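Local coordinates for Lmaj004144AAA protein (Leishmania major, PDB 1Y63) that probably transfers phosphate between nucleoside triphosphates and monophosphates as an AK6-type adenylate kinase, hydrolyses ATP, and takes part in late maturation of the small ribosomal subunit, at residues Glu6-Gly10 and Arg99-Met103; Thr18-Gly22 and Leu114-Leu118; Gly36-Val42 and Gly84-Tyr90; Val105-Thr109 and Glu135-Glu141. All blocks are in the same frame, centred on the assembly; numbering follows the deposited sequence.

In the fold
From the N terminus, residues 6-10 lead into the central strand 12-16 and meet 99-103, the lead-in to strand 103-108; contact 1 closes a long loop where the chain enters two neighbouring inner strands of the parallel sheet. Next comes the phosphate-binding loop 18-22, which pairs with helix 111-120 in contact 2, so contacts 1 and 2 cross along the chain. Both loops enclose contact 3, where strand 37-41 joins strand 85-89 and Phe101 of contact 1 packs on Val88. Contact 4 closes a short, mostly helical loop that opens after contact 1 has closed; it ties the end of strand 103-108 to helices 125-136 and 139-147, crosses contact 2 and touches it through Thr18 and Glu135.

Contact 1: residues Glu6-Gly10 and Arg99-Met103; sequences EQPKG and RWFHM
Arg99 reaches across to the N-terminal tail with NH1, which donates to Glu6 O at 2.8 Å. The bond is bent, 144° at the hydrogen; the oxygen lies somewhat out of the guanidinium plane, while the donor lies in the carbonyl plane. The arginine chain is extended as far as CG and CD and then turns at chi3 (53°), which brings the guanidinium to the edge of the Trp100 indole, whose CD1 lies over one guanidinium face, toward its rim. NH1 also forms a salt bridge with Glu77 of helix 66-80, which accepts from Trp100 NE1 with its other carboxylate oxygen; the guanidinium is held by Glu6 O and Glu77. Gln7 bends at chi2 and lays its amide NE2 3.5 Å from Arg99 CD, the amide and guanidinium planes being steeply inclined. A water bridges the two residues, donating to Gln7 OE1 and, at 2.6 Å, to Arg99 O. Here two loops run nearly alongside each other into neighbouring strands, 12-16 and 103-108, of the P-loop kinase sheet. Pro8 turns its ring toward the second loop, with CG 3.7 Å from Trp100 O and CB at the edge of the imidazole, 4.0 Å from His102 CE1. His102 CE1 comes within 3.1 Å of Gly10 O, while its ND1 accepts a hydrogen bond from the backbone N of Asn12 at the start of strand 12-16.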
# COMPACT_ATOMS: atom_id res chain seq x y z
N GLU A 6 -11.92 5.28 -17.58
CA GLU A 6 -10.96 6.39 -17.86
C GLU A 6 -9.56 5.96 -17.46
O GLU A 6 -9.35 5.43 -16.37
CB GLU A 6 -11.37 7.67 -17.12
CG GLU A 6 -10.51 8.89 -17.44
CD GLU A 6 -11.07 10.17 -16.83
OE1 GLU A 6 -12.06 10.10 -16.07
OE2 GLU A 6 -10.51 11.25 -17.11
N GLN A 7 -8.59 6.17 -18.36
CA GLN A 7 -7.20 5.85 -18.06
C GLN A 7 -6.59 6.97 -17.24
O GLN A 7 -6.89 8.15 -17.47
CB GLN A 7 -6.37 5.63 -19.32
CG GLN A 7 -6.85 4.48 -20.20
CD GLN A 7 -6.93 3.15 -19.47
OE1 GLN A 7 -5.91 2.58 -19.08
NE2 GLN A 7 -8.15 2.65 -19.29
N PRO A 8 -5.76 6.61 -16.25
CA PRO A 8 -5.10 7.63 -15.44
C PRO A 8 -4.29 8.62 -16.26
O PRO A 8 -3.66 8.24 -17.23
CB PRO A 8 -4.17 6.83 -14.55
CG PRO A 8 -4.68 5.50 -14.53
CD PRO A 8 -5.44 5.25 -15.78
N LYS A 9 -4.30 9.87 -15.81
CA LYS A 9 -3.53 10.95 -16.45
C LYS A 9 -2.13 11.07 -15.88
O LYS A 9 -1.30 11.74 -16.45
CB LYS A 9 -4.24 12.29 -16.25
CG LYS A 9 -5.61 12.37 -16.89
CD LYS A 9 -6.22 13.75 -16.69
CE LYS A 9 -7.71 13.74 -16.99
NZ LYS A 9 -8.48 12.93 -16.00
N GLY A 10 -1.87 10.44 -14.73
CA GLY A 10 -0.54 10.47 -14.13
C GLY A 10 0.01 9.08 -13.86
O GLY A 10 -0.52 8.09 -14.38
N ARG A 99 -6.55 -1.10 -13.81
CA ARG A 99 -6.51 0.13 -14.59
C ARG A 99 -5.78 1.29 -13.88
O ARG A 99 -5.16 2.14 -14.54
CB ARG A 99 -7.96 0.54 -14.89
CG ARG A 99 -8.14 1.88 -15.58
CD ARG A 99 -9.54 2.06 -16.08
NE ARG A 99 -10.52 1.85 -15.03
CZ ARG A 99 -10.91 2.77 -14.16
NH1 ARG A 99 -10.41 4.00 -14.21
NH2 ARG A 99 -11.77 2.46 -13.21
N TRP A 100 -5.91 1.35 -12.56
CA TRP A 100 -5.38 2.49 -11.79
C TRP A 100 -3.88 2.51 -11.69
O TRP A 100 -3.29 3.59 -11.66
CB TRP A 100 -5.92 2.49 -10.38
CG TRP A 100 -7.36 2.90 -10.21
CD1 TRP A 100 -8.22 3.36 -11.16
CD2 TRP A 100 -8.08 2.88 -8.99
NE1 TRP A 100 -9.44 3.64 -10.59
CE2 TRP A 100 -9.38 3.36 -9.26
CE3 TRP A 100 -7.75 2.52 -7.67
CZ2 TRP A 100 -10.34 3.47 -8.27
CZ3 TRP A 100 -8.70 2.65 -6.70
CH2 TRP A 100 -9.97 3.10 -6.99
N PHE A 101 -3.24 1.34 -11.62
CA PHE A 101 -1.85 1.27 -11.13
C PHE A 101 -0.80 0.91 -12.17
O PHE A 101 -0.99 -0.01 -12.99
CB PHE A 101 -1.74 0.32 -9.93
CG PHE A 101 -2.45 0.85 -8.70
CD1 PHE A 101 -2.00 2.02 -8.11
CD2 PHE A 101 -3.56 0.24 -8.19
CE1 PHE A 101 -2.62 2.55 -7.03
CE2 PHE A 101 -4.20 0.77 -7.08
CZ PHE A 101 -3.71 1.91 -6.49
N HIS A 102 0.32 1.63 -12.10
CA HIS A 102 1.47 1.36 -12.96
C HIS A 102 2.58 0.61 -12.28
O HIS A 102 3.48 0.14 -12.95
CB HIS A 102 2.00 2.66 -13.53
CG HIS A 102 0.93 3.48 -14.15
ND1 HIS A 102 0.32 4.52 -13.49
CD2 HIS A 102 0.27 3.32 -15.32
CE1 HIS A 102 -0.63 5.02 -14.26
NE2 HIS A 102 -0.69 4.30 -15.38
N MET A 103 2.51 0.53 -10.95
CA MET A 103 3.48 -0.15 -10.12
C MET A 103 2.81 -0.57 -8.81
O MET A 103 2.00 0.19 -8.24
CB MET A 103 4.68 0.78 -9.82
CG MET A 103 5.80 0.11 -9.12
SD MET A 103 7.04 1.34 -8.61
CE MET A 103 7.24 2.27 -10.07
O HOH W 1 -3.94 1.99 -16.78

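Contact 2: residues Thr18-Gly22 and Leu114-Leu118; sequences TPGTG and LFERL. With ADP (adenosine-5'-diphosphate), chain Q.
Thr18 O, in a residue whose CG2 faces Leu114 of helix 111-120, is gripped twice, by Thr21 N at 3.0 Å and by Thr21 OG1 at 2.7 Å. Together they secure the type II turn at the front of the P-loop (Walker A motif), which binds the ADP phosphates. Thr21 can do this because chi1 (54°) tucks OG1 between its backbone N and carbonyl carbon, where it meets Thr18 O in the carbonyl plane. The turn presents Gly20 N to ADP O1B, 2.9 Å away, and Gly22 N to ADP O2B; Lys23, Thr24 and Ser25 add bonds to the nucleotide. Helix 111-120 packs behind this loop. Leu114 sends CD1 to within 3.5 Å of Gly20 C, and Leu118 CD2 closes on Pro19 O, 3.6 Å away; that buried oxygen has no polar partner in the model. Gly20 lies against both leucine methyls, and its positive phi (95°) suits glycine. Arg117, extended from CG to NE, runs past the loop toward the adenine. One face of its guanidinium lies over the base, near C4 and C5, with NH2 3.3 Å from ADP C5, so the flat cationic group partners the purine on that side. NH2 is held by Asn158 O, in the loop that also carries nucleotide-binding residues, and this bond should help fix the rotation of the group against the base. At its other corner, NH1 donates to Gly20 O at 3.1 Å, almost straight at 175°, in the guanidinium plane and on a lone pair of the carbonyl oxygen.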
# COMPACT_ATOMS: atom_id res chain seq x y z
N THR A 18 1.67 -6.23 4.91
CA THR A 18 1.12 -6.38 6.24
C THR A 18 1.23 -5.09 7.07
O THR A 18 2.22 -4.32 6.93
CB THR A 18 1.92 -7.47 6.98
OG1 THR A 18 1.99 -8.63 6.16
CG2 THR A 18 1.30 -7.83 8.28
N PRO A 19 0.22 -4.82 7.91
CA PRO A 19 0.39 -3.74 8.88
C PRO A 19 1.75 -3.85 9.60
O PRO A 19 2.15 -4.93 10.05
CB PRO A 19 -0.78 -3.96 9.84
CG PRO A 19 -1.85 -4.53 8.96
CD PRO A 19 -1.11 -5.46 8.06
N GLY A 20 2.44 -2.72 9.66
CA GLY A 20 3.72 -2.58 10.33
C GLY A 20 4.93 -2.73 9.40
O GLY A 20 6.06 -2.51 9.87
N THR A 21 4.73 -3.11 8.14
CA THR A 21 5.85 -3.28 7.20
C THR A 21 6.50 -1.99 6.68
O THR A 21 7.59 -2.04 6.10
CB THR A 21 5.46 -4.17 5.99
OG1 THR A 21 4.28 -3.65 5.36
CG2 THR A 21 5.24 -5.60 6.47
N GLY A 22 5.82 -0.87 6.85
CA GLY A 22 6.37 0.44 6.49
C GLY A 22 5.70 1.18 5.37
O GLY A 22 6.33 2.06 4.78
N LEU A 114 9.28 -6.72 12.74
CA LEU A 114 7.84 -6.46 12.67
C LEU A 114 7.19 -6.50 14.03
O LEU A 114 6.36 -5.64 14.38
CB LEU A 114 7.18 -7.46 11.73
CG LEU A 114 5.71 -7.21 11.45
CD1 LEU A 114 5.54 -5.85 10.78
CD2 LEU A 114 5.10 -8.30 10.57
N PHE A 115 7.53 -7.51 14.81
CA PHE A 115 6.98 -7.63 16.16
C PHE A 115 7.24 -6.37 16.98
O PHE A 115 6.36 -5.89 17.71
CB PHE A 115 7.58 -8.86 16.83
CG PHE A 115 6.92 -9.23 18.14
CD1 PHE A 115 5.80 -10.05 18.18
CD2 PHE A 115 7.43 -8.73 19.34
CE1 PHE A 115 5.21 -10.39 19.39
CE2 PHE A 115 6.85 -9.08 20.56
CZ PHE A 115 5.73 -9.90 20.57
N GLU A 116 8.45 -5.84 16.88
CA GLU A 116 8.80 -4.64 17.64
C GLU A 116 8.02 -3.42 17.17
O GLU A 116 7.53 -2.63 17.98
CB GLU A 116 10.32 -4.42 17.58
CG GLU A 116 11.10 -5.51 18.29
CD GLU A 116 12.61 -5.48 18.01
OE1 GLU A 116 13.05 -4.81 17.04
OE2 GLU A 116 13.36 -6.15 18.75
N ARG A 117 7.89 -3.26 15.86
CA ARG A 117 7.11 -2.16 15.32
C ARG A 117 5.67 -2.20 15.78
O ARG A 117 5.08 -1.19 16.12
CB ARG A 117 7.14 -2.20 13.79
CG ARG A 117 8.47 -1.87 13.20
CD ARG A 117 8.40 -1.93 11.70
NE ARG A 117 9.72 -1.71 11.08
CZ ARG A 117 9.94 -1.79 9.77
NH1 ARG A 117 8.94 -2.08 8.93
NH2 ARG A 117 11.16 -1.65 9.29
N LEU A 118 5.07 -3.38 15.76
CA LEU A 118 3.69 -3.54 16.15
C LEU A 118 3.49 -3.28 17.65
O LEU A 118 2.44 -2.79 18.06
CB LEU A 118 3.17 -4.91 15.71
CG LEU A 118 3.06 -5.13 14.19
CD1 LEU A 118 2.77 -6.61 13.92
CD2 LEU A 118 2.02 -4.20 13.57
PB ADP Q . 2.42 0.56 7.99
O1B ADP Q . 1.53 -0.04 9.07
O2B ADP Q . 2.80 -0.49 6.97
O3B ADP Q . 1.87 1.85 7.38
PA ADP Q . 4.40 2.36 9.12
O1A ADP Q . 4.89 3.15 7.93
O2A ADP Q . 3.35 3.03 10.01
O3A ADP Q . 3.86 0.93 8.68
O5' ADP Q . 5.65 1.92 10.03
C5' ADP Q . 5.48 1.83 11.44
C4' ADP Q . 6.80 2.25 12.04
O4' ADP Q . 7.84 1.40 11.56
C3' ADP Q . 7.25 3.65 11.64
O3' ADP Q . 6.64 4.68 12.41
C2' ADP Q . 8.73 3.56 11.85
O2' ADP Q . 9.04 3.61 13.24
C1' ADP Q . 9.04 2.15 11.41
N9 ADP Q . 9.49 1.95 10.03
C8 ADP Q . 8.77 1.89 8.86
N7 ADP Q . 9.56 1.61 7.81
C5 ADP Q . 10.84 1.48 8.31
C6 ADP Q . 12.13 1.18 7.72
N6 ADP Q . 12.25 0.95 6.40
N1 ADP Q . 13.18 1.14 8.57
C2 ADP Q . 13.03 1.36 9.90
N3 ADP Q . 11.88 1.63 10.54
C4 ADP Q . 10.77 1.71 9.76

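Contact 3: residues Gly36-Val42 and Gly84-Tyr90; sequences GFQHLEV and GNHVVDY. With MN (manganese (II) ion), chain C.
Val42 and Val88 meet closely, CG2 to CG1 at 3.5 Å, and Val42 places its other methyl, CG1, over the centre of the Tyr90 ring in a CH-pi contact. Leu40 continues this apolar side with CD1 against His86 CB, on the face packed against helix 66-80, where Leu40 touches Ile79. On the other sheet face, Phe37 offers a ring face to Asn85 CB, 3.4 Å from the ring centroid and almost on its normal, while the ring edge borders Val87. Between these layers strands 37-41 and 85-89 run parallel, outer strand beside its neighbour in the sheet of a P-loop NTPase, joined by backbone bonds such as Val87 N to Gln38 O at 2.8 Å. At the polar edge, His39 holds CG opposite its backbone N (chi1 170°), which aims the imidazole along the sheet toward Asp89. NE2 donates to Asp89 OD2 at 2.9 Å, on the anti lone pair, ring and carboxylate lying nearly coplanar. The same oxygen is hydrogen-bonded to Thr24 OG1 of the P-loop. The other ring nitrogen, ND1, binds a manganese ion at 2.3 Å, with Glu28 and four waters completing its shell; one water donates to Glu41 OE1, another to His39 O.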
# COMPACT_ATOMS: atom_id res chain seq x y z
N GLY A 36 5.79 15.47 -7.67
CA GLY A 36 4.37 15.50 -7.97
C GLY A 36 3.52 14.36 -7.47
O GLY A 36 2.50 14.09 -8.08
N PHE A 37 3.92 13.70 -6.37
CA PHE A 37 3.13 12.61 -5.80
C PHE A 37 2.29 13.05 -4.62
O PHE A 37 2.79 13.71 -3.69
CB PHE A 37 4.03 11.45 -5.37
CG PHE A 37 4.38 10.53 -6.47
CD1 PHE A 37 5.46 10.80 -7.30
CD2 PHE A 37 3.62 9.38 -6.72
CE1 PHE A 37 5.78 9.96 -8.33
CE2 PHE A 37 3.93 8.54 -7.75
CZ PHE A 37 5.01 8.83 -8.57
N GLN A 38 1.02 12.67 -4.66
CA GLN A 38 0.05 12.84 -3.58
C GLN A 38 -0.18 11.48 -2.95
O GLN A 38 -0.46 10.50 -3.66
CB GLN A 38 -1.30 13.34 -4.12
CG GLN A 38 -2.45 13.38 -3.09
CD GLN A 38 -3.85 13.56 -3.72
OE1 GLN A 38 -3.96 13.88 -4.90
NE2 GLN A 38 -4.90 13.32 -2.94
N HIS A 39 -0.11 11.44 -1.62
CA HIS A 39 -0.30 10.24 -0.83
C HIS A 39 -1.76 10.09 -0.46
O HIS A 39 -2.38 11.02 0.07
CB HIS A 39 0.54 10.35 0.45
CG HIS A 39 0.27 9.31 1.48
ND1 HIS A 39 0.24 9.60 2.84
CD2 HIS A 39 0.12 7.97 1.39
CE1 HIS A 39 0.05 8.48 3.52
NE2 HIS A 39 -0.03 7.48 2.67
N LEU A 40 -2.31 8.92 -0.74
CA LEU A 40 -3.68 8.56 -0.32
C LEU A 40 -3.53 7.44 0.70
O LEU A 40 -3.10 6.33 0.37
CB LEU A 40 -4.54 8.04 -1.46
CG LEU A 40 -5.03 8.95 -2.57
CD1 LEU A 40 -3.94 9.27 -3.58
CD2 LEU A 40 -6.18 8.23 -3.26
N GLU A 41 -3.80 7.76 1.96
CA GLU A 41 -3.74 6.79 3.04
C GLU A 41 -5.12 6.15 3.14
O GLU A 41 -6.00 6.67 3.79
CB GLU A 41 -3.29 7.48 4.36
CG GLU A 41 -2.91 6.56 5.51
CD GLU A 41 -2.11 7.24 6.64
OE1 GLU A 41 -1.57 8.37 6.48
OE2 GLU A 41 -2.04 6.64 7.72
N VAL A 42 -5.30 5.01 2.49
CA VAL A 42 -6.63 4.44 2.34
C VAL A 42 -7.30 4.07 3.66
O VAL A 42 -8.53 4.21 3.81
CB VAL A 42 -6.56 3.23 1.36
CG1 VAL A 42 -7.90 2.54 1.24
CG2 VAL A 42 -6.07 3.73 0.03
N GLY A 84 -1.62 14.53 -12.14
CA GLY A 84 -0.61 14.41 -11.09
C GLY A 84 -0.40 12.94 -10.80
O GLY A 84 -1.11 12.10 -11.36
N ASN A 85 0.56 12.64 -9.94
CA ASN A 85 0.92 11.28 -9.58
C ASN A 85 0.41 10.97 -8.20
O ASN A 85 0.22 11.87 -7.37
CB ASN A 85 2.44 11.11 -9.67
CG ASN A 85 3.01 11.61 -10.99
OD1 ASN A 85 2.45 11.36 -12.06
ND2 ASN A 85 4.12 12.35 -10.91
N HIS A 86 0.07 9.71 -7.97
CA HIS A 86 -0.53 9.31 -6.71
C HIS A 86 0.17 8.10 -6.16
O HIS A 86 0.48 7.16 -6.91
CB HIS A 86 -2.04 9.03 -6.89
CG HIS A 86 -2.76 10.16 -7.58
ND1 HIS A 86 -2.98 10.18 -8.94
CD2 HIS A 86 -3.28 11.31 -7.10
CE1 HIS A 86 -3.57 11.32 -9.27
NE2 HIS A 86 -3.78 12.02 -8.17
N VAL A 87 0.40 8.11 -4.85
CA VAL A 87 0.95 6.95 -4.15
C VAL A 87 -0.08 6.50 -3.14
O VAL A 87 -0.41 7.22 -2.18
CB VAL A 87 2.37 7.20 -3.54
CG1 VAL A 87 2.42 8.43 -2.60
CG2 VAL A 87 2.88 5.94 -2.83
N VAL A 88 -0.65 5.35 -3.40
CA VAL A 88 -1.74 4.82 -2.58
C VAL A 88 -1.12 3.82 -1.60
O VAL A 88 -0.21 3.06 -1.95
CB VAL A 88 -2.77 4.10 -3.45
CG1 VAL A 88 -3.85 3.48 -2.60
CG2 VAL A 88 -3.39 5.10 -4.41
N ASP A 89 -1.64 3.85 -0.38
CA ASP A 89 -1.07 3.14 0.76
C ASP A 89 -2.18 2.32 1.40
O ASP A 89 -3.11 2.90 1.93
CB ASP A 89 -0.51 4.25 1.67
CG ASP A 89 -0.35 3.87 3.08
OD1 ASP A 89 -0.39 2.70 3.44
OD2 ASP A 89 -0.07 4.83 3.85
N TYR A 90 -2.11 0.98 1.30
CA TYR A 90 -3.16 0.11 1.90
C TYR A 90 -2.67 -1.30 2.09
O TYR A 90 -1.90 -1.79 1.27
CB TYR A 90 -4.44 0.08 1.02
CG TYR A 90 -5.72 -0.37 1.74
CD1 TYR A 90 -6.04 0.10 3.00
CD2 TYR A 90 -6.65 -1.19 1.09
CE1 TYR A 90 -7.23 -0.28 3.63
CE2 TYR A 90 -7.84 -1.54 1.70
CZ TYR A 90 -8.12 -1.09 2.95
OH TYR A 90 -9.31 -1.46 3.56
MN MN C . -0.01 11.64 3.84
O HOH W 2 -1.91 12.10 2.66
O HOH W 3 -1.39 10.73 5.28
O HOH W 4 -0.39 13.53 4.95
O HOH W 5 1.08 12.88 2.65

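Contact 4: residues Val105-Thr109 and Glu135-Glu141; sequences VVLHT and EIQCICE
The C-terminal end of strand 103-108, beside the nucleotide site of the P-loop fold, carries His108, whose ring is held at both nitrogens by carboxylates from two successive helices. ND1 donates to Glu135 OE2 at 2.8 Å and NE2 to Glu141 OE1 at 2.6 Å, each acceptor close to the ring plane, with angles at hydrogen near 160°. Both carboxylates are turned steeply against the ring, by about 65°. Two such bonds fix the ring's rotation, and the paired acidic groups would be expected to favour a protonated, positively charged imidazole. Glu135 OE2 is shared: Thr109 N also donates to it, at 3.1 Å, from the opposite face of the carboxylate plane. The bend of Glu135 at chi2 (67°) folds its carboxylate back toward the strand end. Its other oxygen, OE1, is hydrogen-bonded to Thr18 OG1 of the P-loop and takes a 2.6 Å hydrogen bond from a water that also donates to Leu107 O. Glu141 instead runs out extended, crossing Val106 at about a right angle, with Val106 CG1 packed 3.8 Å from its CB; its OE2 makes a salt bridge with Arg145. Cys138 has positive phi and closes helix 125-136 in a Schellman motif, then serves as N-cap of helix 139-147, a helix-to-helix turn that brings Glu135 and Glu141 to the same histidine.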
# COMPACT_ATOMS: atom_id res chain seq x y z
N VAL A 105 4.10 -2.12 -5.10
CA VAL A 105 5.25 -2.45 -4.27
C VAL A 105 4.75 -3.17 -3.06
O VAL A 105 3.87 -2.66 -2.34
CB VAL A 105 5.98 -1.17 -3.82
CG1 VAL A 105 7.18 -1.51 -2.99
CG2 VAL A 105 6.35 -0.31 -5.00
N VAL A 106 5.25 -4.38 -2.83
CA VAL A 106 4.87 -5.15 -1.64
C VAL A 106 6.05 -5.15 -0.69
O VAL A 106 7.15 -5.59 -1.06
CB VAL A 106 4.53 -6.62 -2.00
CG1 VAL A 106 4.14 -7.42 -0.74
CG2 VAL A 106 3.46 -6.75 -3.04
N LEU A 107 5.80 -4.70 0.55
CA LEU A 107 6.82 -4.63 1.58
C LEU A 107 6.76 -5.85 2.49
O LEU A 107 5.69 -6.31 2.86
CB LEU A 107 6.66 -3.37 2.42
CG LEU A 107 6.62 -2.04 1.65
CD1 LEU A 107 6.49 -0.84 2.59
CD2 LEU A 107 7.83 -1.94 0.81
N HIS A 108 7.95 -6.37 2.80
CA HIS A 108 8.14 -7.42 3.79
C HIS A 108 9.02 -6.94 4.92
O HIS A 108 9.84 -6.03 4.73
CB HIS A 108 8.78 -8.63 3.14
CG HIS A 108 7.82 -9.46 2.34
ND1 HIS A 108 6.75 -10.10 2.92
CD2 HIS A 108 7.78 -9.77 1.03
CE1 HIS A 108 6.09 -10.77 1.99
NE2 HIS A 108 6.70 -10.60 0.84
N THR A 109 8.87 -7.55 6.09
CA THR A 109 9.68 -7.18 7.24
C THR A 109 9.97 -8.47 8.02
O THR A 109 9.07 -9.32 8.16
CB THR A 109 8.93 -6.15 8.12
OG1 THR A 109 8.61 -4.98 7.34
CG2 THR A 109 9.73 -5.69 9.29
N GLU A 135 2.01 -12.05 7.94
CA GLU A 135 3.30 -11.82 7.29
C GLU A 135 4.01 -13.13 7.00
O GLU A 135 4.51 -13.34 5.89
CB GLU A 135 4.15 -10.86 8.12
CG GLU A 135 5.55 -10.58 7.58
CD GLU A 135 5.59 -9.80 6.27
OE1 GLU A 135 4.55 -9.25 5.85
OE2 GLU A 135 6.70 -9.76 5.65
N ILE A 136 4.01 -14.04 7.96
CA ILE A 136 4.62 -15.37 7.78
C ILE A 136 3.94 -16.14 6.64
O ILE A 136 4.60 -16.90 5.90
CB ILE A 136 4.53 -16.21 9.08
CG1 ILE A 136 5.34 -15.53 10.19
CG2 ILE A 136 5.07 -17.62 8.85
CD1 ILE A 136 4.93 -15.98 11.56
N GLN A 137 2.62 -15.96 6.50
CA GLN A 137 1.85 -16.67 5.46
C GLN A 137 1.87 -15.95 4.11
O GLN A 137 1.26 -16.42 3.16
CB GLN A 137 0.41 -16.92 5.91
CG GLN A 137 0.28 -17.80 7.17
CD GLN A 137 0.79 -19.21 6.97
OE1 GLN A 137 0.89 -19.69 5.85
NE2 GLN A 137 1.12 -19.89 8.07
N CYS A 138 2.60 -14.84 4.03
CA CYS A 138 2.73 -14.03 2.78
C CYS A 138 1.38 -13.63 2.19
O CYS A 138 1.23 -13.58 0.98
CB CYS A 138 3.58 -14.74 1.73
SG CYS A 138 5.28 -15.01 2.23
N ILE A 139 0.41 -13.31 3.04
CA ILE A 139 -0.96 -13.04 2.58
C ILE A 139 -0.99 -11.87 1.59
O ILE A 139 -1.57 -11.98 0.49
CB ILE A 139 -1.91 -12.78 3.77
CG1 ILE A 139 -1.98 -14.04 4.66
CG2 ILE A 139 -3.27 -12.30 3.29
CD1 ILE A 139 -2.48 -15.28 3.97
N CYS A 140 -0.36 -10.77 1.97
CA CYS A 140 -0.42 -9.53 1.16
C CYS A 140 0.31 -9.71 -0.18
O CYS A 140 -0.16 -9.26 -1.24
CB CYS A 140 0.14 -8.35 1.95
SG CYS A 140 -0.83 -7.94 3.43
N GLU A 141 1.46 -10.37 -0.15
CA GLU A 141 2.20 -10.59 -1.37
C GLU A 141 1.41 -11.48 -2.31
O GLU A 141 1.31 -11.21 -3.52
CB GLU A 141 3.58 -11.20 -1.11
CG GLU A 141 4.40 -11.23 -2.39
CD GLU A 141 5.69 -12.02 -2.30
OE1 GLU A 141 6.31 -12.05 -1.23
OE2 GLU A 141 6.08 -12.61 -3.32
O HOH W 6 3.79 -8.04 3.62